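Local structure of adenylation domain (Streptomyces sp., 5N9X) at residues L37-D41 with E42-Y46; A487-K490 with T491-S495. The protein is an adenylation domain of the ANL superfamily, an AMP-binding fold with a large N-terminal part and a smaller C-terminal domain, modelled here with ATP and threonine. All coordinates share one frame; numbering follows the deposited sequence.

Contact 1 (L37-D41 with E42-Y46)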
loop_
_atom_site.group_PDB
_atom_site.type_symbol
_atom_site.label_atom_id
_atom_site.label_comp_id
_atom_site.label_asym_id
_atom_site.label_seq_id
_atom_site.Cartn_x
_atom_site.Cartn_y
_atom_site.Cartn_z
ATOM N N LEU A 37 0.881 0.391 21.819
ATOM C CA LEU A 37 -0.376 0.081 21.153
ATOM C C LEU A 37 -1.542 0.674 21.910
ATOM O O LEU A 37 -1.585 0.616 23.144
ATOM C CB LEU A 37 -0.575 -1.434 21.006
ATOM C CG LEU A 37 0.534 -2.275 20.359
ATOM C CD1 LEU A 37 0.124 -3.729 20.341
ATOM C CD2 LEU A 37 0.880 -1.799 18.946
ATOM N N HIS A 38 -2.480 1.238 21.151
ATOM C CA HIS A 38 -3.718 1.791 21.691
ATOM C C HIS A 38 -4.905 1.199 20.936
ATOM O O HIS A 38 -5.147 1.548 19.782
ATOM C CB HIS A 38 -3.721 3.315 21.570
ATOM C CG HIS A 38 -4.731 3.998 22.444
ATOM N ND1 HIS A 38 -4.782 5.370 22.574
ATOM C CD2 HIS A 38 -5.700 3.505 23.245
ATOM C CE1 HIS A 38 -5.757 5.691 23.405
ATOM N NE2 HIS A 38 -6.330 4.583 23.828
ATOM N N ILE A 39 -5.634 0.300 21.587
ATOM C CA ILE A 39 -6.760 -0.372 20.949
ATOM C C ILE A 39 -8.025 -0.078 21.752
ATOM O O ILE A 39 -8.265 -0.657 22.821
ATOM C CB ILE A 39 -6.518 -1.899 20.824
ATOM C CG1 ILE A 39 -5.136 -2.170 20.217
ATOM C CG2 ILE A 39 -7.628 -2.577 20.019
ATOM C CD1 ILE A 39 -4.056 -2.432 21.240
ATOM N N ASP A 40 -8.819 0.844 21.214
ATOM C CA ASP A 40 -9.915 1.493 21.937
ATOM C C ASP A 40 -9.364 2.104 23.235
ATOM O O ASP A 40 -8.560 3.032 23.171
ATOM C CB ASP A 40 -11.058 0.503 22.203
ATOM C CG ASP A 40 -11.803 0.116 20.928
ATOM O OD1 ASP A 40 -11.931 0.970 20.019
ATOM O OD2 ASP A 40 -12.230 -1.056 20.823
ATOM N N ASP A 41 -9.773 1.586 24.396
ATOM C CA ASP A 41 -9.269 2.074 25.691
ATOM C C ASP A 41 -8.067 1.280 26.182
ATOM O O ASP A 41 -7.497 1.579 27.230
ATOM C CB ASP A 41 -10.352 2.014 26.777
ATOM C CG ASP A 41 -11.577 2.849 26.451
ATOM O OD1 ASP A 41 -11.669 3.388 25.318
ATOM O OD2 ASP A 41 -12.451 2.954 27.350
ATOM N N GLU A 42 -7.704 0.240 25.452
ATOM C CA GLU A 42 -6.595 -0.593 25.874
ATOM C C GLU A 42 -5.269 0.027 25.449
ATOM O O GLU A 42 -5.111 0.473 24.304
ATOM C CB GLU A 42 -6.742 -2.011 25.320
ATOM C CG GLU A 42 -5.511 -2.871 25.526
ATOM C CD GLU A 42 -5.702 -4.302 25.049
ATOM O OE1 GLU A 42 -6.243 -4.514 23.934
ATOM O OE2 GLU A 42 -5.330 -5.223 25.816
ATOM N N LYS A 43 -4.331 0.065 26.391
ATOM C CA LYS A 43 -3.000 0.575 26.118
ATOM C C LYS A 43 -1.955 -0.420 26.534
ATOM O O LYS A 43 -1.944 -0.883 27.673
ATOM C CB LYS A 43 -2.756 1.905 26.829
ATOM C CG LYS A 43 -3.354 3.094 26.098
ATOM C CD LYS A 43 -3.387 4.334 26.981
ATOM C CE LYS A 43 -3.559 5.581 26.131
ATOM N NZ LYS A 43 -4.025 6.735 26.944
ATOM N N ILE A 44 -1.073 -0.757 25.604
ATOM C CA ILE A 44 0.079 -1.558 25.952
ATOM C C ILE A 44 1.338 -0.711 25.833
ATOM O O ILE A 44 1.574 -0.035 24.813
ATOM C CB ILE A 44 0.211 -2.811 25.069
ATOM C CG1 ILE A 44 -1.100 -3.583 25.045
ATOM C CG2 ILE A 44 1.309 -3.686 25.571
ATOM C CD1 ILE A 44 -1.971 -3.257 23.871
ATOM N N SER A 45 2.126 -0.755 26.902
ATOM C CA SER A 45 3.432 -0.126 26.969
ATOM C C SER A 45 4.465 -0.843 26.112
ATOM O O SER A 45 4.402 -2.065 25.939
ATOM C CB SER A 45 3.913 -0.083 28.419
ATOM O OG SER A 45 4.507 -1.309 28.783
ATOM N N TYR A 46 5.411 -0.072 25.588
ATOM C CA TYR A 46 6.565 -0.613 24.888
ATOM C C TYR A 46 7.219 -1.737 25.689
ATOM O O TYR A 46 7.354 -2.851 25.188
ATOM C CB TYR A 46 7.570 0.497 24.601
ATOM C CG TYR A 46 7.342 1.183 23.277
ATOM C CD1 TYR A 46 7.922 0.697 22.106
ATOM C CD2 TYR A 46 6.542 2.322 23.197
ATOM C CE1 TYR A 46 7.705 1.331 20.898
ATOM C CE2 TYR A 46 6.320 2.956 22.007
ATOM C CZ TYR A 46 6.900 2.467 20.854
ATOM O OH TYR A 46 6.678 3.111 19.653
#
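K43 runs alongside H38 and lays its methylene chain over one face of the imidazole: CE sits 3.7 Å from the centroid of the H38 ring, a CH-pi contact 19° off the ring normal. CG of H38 is anti to the backbone N (chi1 -163°), which sets the ring alongside the extended lysine, under its CG and CE. Imidazole suits this place because its face takes the lysine methylenes while its ND1 is hydrogen-bonded to E227.

The other face of the hairpin carries L37, I39 and I44, with E42 beside I39 at the loop end. CD1 of I44 reaches across the strands to CD1 of I39 at 3.5 Å and to CB of L37 at 3.7 Å; L37 and I39 continue this aliphatic patch onto strand 227-230. OE1 of E42 stays 4.0 Å from I39 CD1, while OE2 makes a salt bridge with R143.

Two hydrogen-bonded pairs, L37 with I44 and I39 with E42, flank the non-hydrogen-bonded pair H38 with K43. D40 takes the positive phi (54°) of the first loop position in a type II' turn, unusual for a residue with a side chain; D41 OD1 salt-bridges R249. This is a beta hairpin with a two-residue loop, whose strand 42-45 edges a mixed four-stranded sheet.

Contact 2 (A487-K490 with T491-S495)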
loop_
_atom_site.group_PDB
_atom_site.type_symbol
_atom_site.label_atom_id
_atom_site.label_comp_id
_atom_site.label_asym_id
_atom_site.label_seq_id
_atom_site.Cartn_x
_atom_site.Cartn_y
_atom_site.Cartn_z
ATOM N N ALA A 487 -23.572 10.456 -23.199
ATOM C CA ALA A 487 -23.781 11.768 -23.817
ATOM C C ALA A 487 -22.757 12.793 -23.355
ATOM O O ALA A 487 -22.278 13.592 -24.147
ATOM C CB ALA A 487 -25.186 12.279 -23.516
ATOM N N HIS A 488 -22.437 12.771 -22.061
ATOM C CA HIS A 488 -21.424 13.670 -21.501
ATOM C C HIS A 488 -20.008 13.398 -22.001
ATOM O O HIS A 488 -19.265 14.321 -22.324
ATOM C CB HIS A 488 -21.427 13.599 -19.974
ATOM C CG HIS A 488 -20.246 14.268 -19.343
ATOM N ND1 HIS A 488 -20.139 15.640 -19.223
ATOM C CD2 HIS A 488 -19.117 13.754 -18.799
ATOM C CE1 HIS A 488 -18.994 15.937 -18.635
ATOM N NE2 HIS A 488 -18.358 14.814 -18.365
ATOM N N VAL A 489 -19.633 12.126 -22.031
ATOM C CA VAL A 489 -18.305 11.706 -22.444
ATOM C C VAL A 489 -18.035 11.983 -23.937
ATOM O O VAL A 489 -16.877 12.192 -24.343
ATOM C CB VAL A 489 -18.127 10.208 -22.101
ATOM C CG1 VAL A 489 -16.963 9.582 -22.833
ATOM C CG2 VAL A 489 -17.971 10.042 -20.589
ATOM N N LYS A 490 -19.101 12.008 -24.750
ATOM C CA LYS A 490 -18.980 12.379 -26.170
ATOM C C LYS A 490 -18.484 13.815 -26.328
ATOM O O LYS A 490 -18.019 14.193 -27.402
ATOM C CB LYS A 490 -20.302 12.239 -26.949
ATOM C CG LYS A 490 -20.752 10.833 -27.257
ATOM C CD LYS A 490 -21.067 10.652 -28.736
ATOM C CE LYS A 490 -20.467 9.325 -29.207
ATOM N NZ LYS A 490 -20.188 9.258 -30.675
ATOM N N THR A 491 -18.606 14.608 -25.271
ATOM C CA THR A 491 -18.061 15.960 -25.222
ATOM C C THR A 491 -16.562 15.952 -25.010
ATOM O O THR A 491 -15.814 16.669 -25.683
ATOM C CB THR A 491 -18.699 16.768 -24.081
ATOM O OG1 THR A 491 -20.096 16.930 -24.346
ATOM C CG2 THR A 491 -18.019 18.139 -23.903
ATOM N N VAL A 492 -16.132 15.123 -24.066
ATOM C CA VAL A 492 -14.807 15.215 -23.482
ATOM C C VAL A 492 -13.746 14.474 -24.280
ATOM O O VAL A 492 -12.580 14.857 -24.285
ATOM C CB VAL A 492 -14.839 14.660 -22.043
ATOM C CG1 VAL A 492 -13.736 15.277 -21.197
ATOM C CG2 VAL A 492 -16.182 14.947 -21.417
ATOM N N LEU A 493 -14.143 13.401 -24.945
ATOM C CA LEU A 493 -13.160 12.496 -25.539
ATOM C C LEU A 493 -13.322 12.317 -27.031
ATOM O O LEU A 493 -14.424 12.369 -27.547
ATOM C CB LEU A 493 -13.258 11.120 -24.885
ATOM C CG LEU A 493 -12.805 11.024 -23.442
ATOM C CD1 LEU A 493 -12.962 9.573 -22.978
ATOM C CD2 LEU A 493 -11.373 11.524 -23.273
ATOM N N PRO A 494 -12.221 12.057 -27.728
ATOM C CA PRO A 494 -12.405 11.605 -29.114
ATOM C C PRO A 494 -13.149 10.259 -29.201
ATOM O O PRO A 494 -13.179 9.489 -28.227
ATOM C CB PRO A 494 -10.969 11.522 -29.647
ATOM C CG PRO A 494 -10.118 11.318 -28.416
ATOM C CD PRO A 494 -10.808 12.062 -27.309
ATOM N N SER A 495 -13.776 10.019 -30.353
ATOM C CA SER A 495 -14.696 8.901 -30.563
ATOM C C SER A 495 -14.105 7.512 -30.327
ATOM O O SER A 495 -14.777 6.633 -29.777
ATOM C CB SER A 495 -15.255 8.967 -31.984
ATOM O OG SER A 495 -16.205 10.009 -32.097
#
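The C-terminal end of helix 482-492, in the C-terminal domain of this adenylation enzyme, unwinds here into the loop that leads to P494 and S495. Its last turn changes its hydrogen bonding: T491 N bonds to H488 O at 3.0 Å, three residues back, whereas L493 N returns to the four-residue spacing of an alpha helix and reaches V489 O at 3.0 Å. V492 N adds a weak bond to the same V489 O, so one carbonyl accepts two amides where the helix frays.

Side chains one turn apart also meet here. V492 sets CG2 over one face of the H488 imidazole, 4.1 Å from the ring centroid and 25° off the normal, a CH-pi contact offset toward the rim. The histidine's CG is anti to its own N (chi1 168°), which swings the ring along the helix toward V492; CG2 of V492 also lies 3.3 Å from H488 O. A flat ring serves well here, since it can lie under a methyl and still meet the H445 ring edge-to-face. Next to it, V489 CG1 touches L493 CD1 at 4.0 Å, the two chains crossing obliquely. Beta-branched valine is compact enough for this buried position, while the longer leucine, just past the helix, extends its methyls to the neighbouring helix.

That neighbour is helix 435-443: V489 rests on V442, V492 on A441, and L493 on V438 and A441. V489 also touches Q498 and P499 in the loop that follows, before strand 501-505.

How the contacts relate
Contact 1 and contact 2 are local contacts on opposite sides of the chain's centre, their own centres about 53 Å apart, and they share no helix or strand. The hairpin of 37-46 is partly buried, with strand 35-39 against strand 227-230 and an acidic tip at the surface; contact 2 lies at the surface, with V489 its one buried residue. Both pair a histidine face with an aliphatic group, a lysine methylene in contact 1 and a valine methyl in contact 2. Backbone bonding differs with the element: reciprocal cross-strand pairs against a fraying helical series. Salt bridges from E42 and D41 tie the hairpin's acidic end to its surroundings, whereas V489, V492 and L493 meet helix 435-443 through apolar contacts.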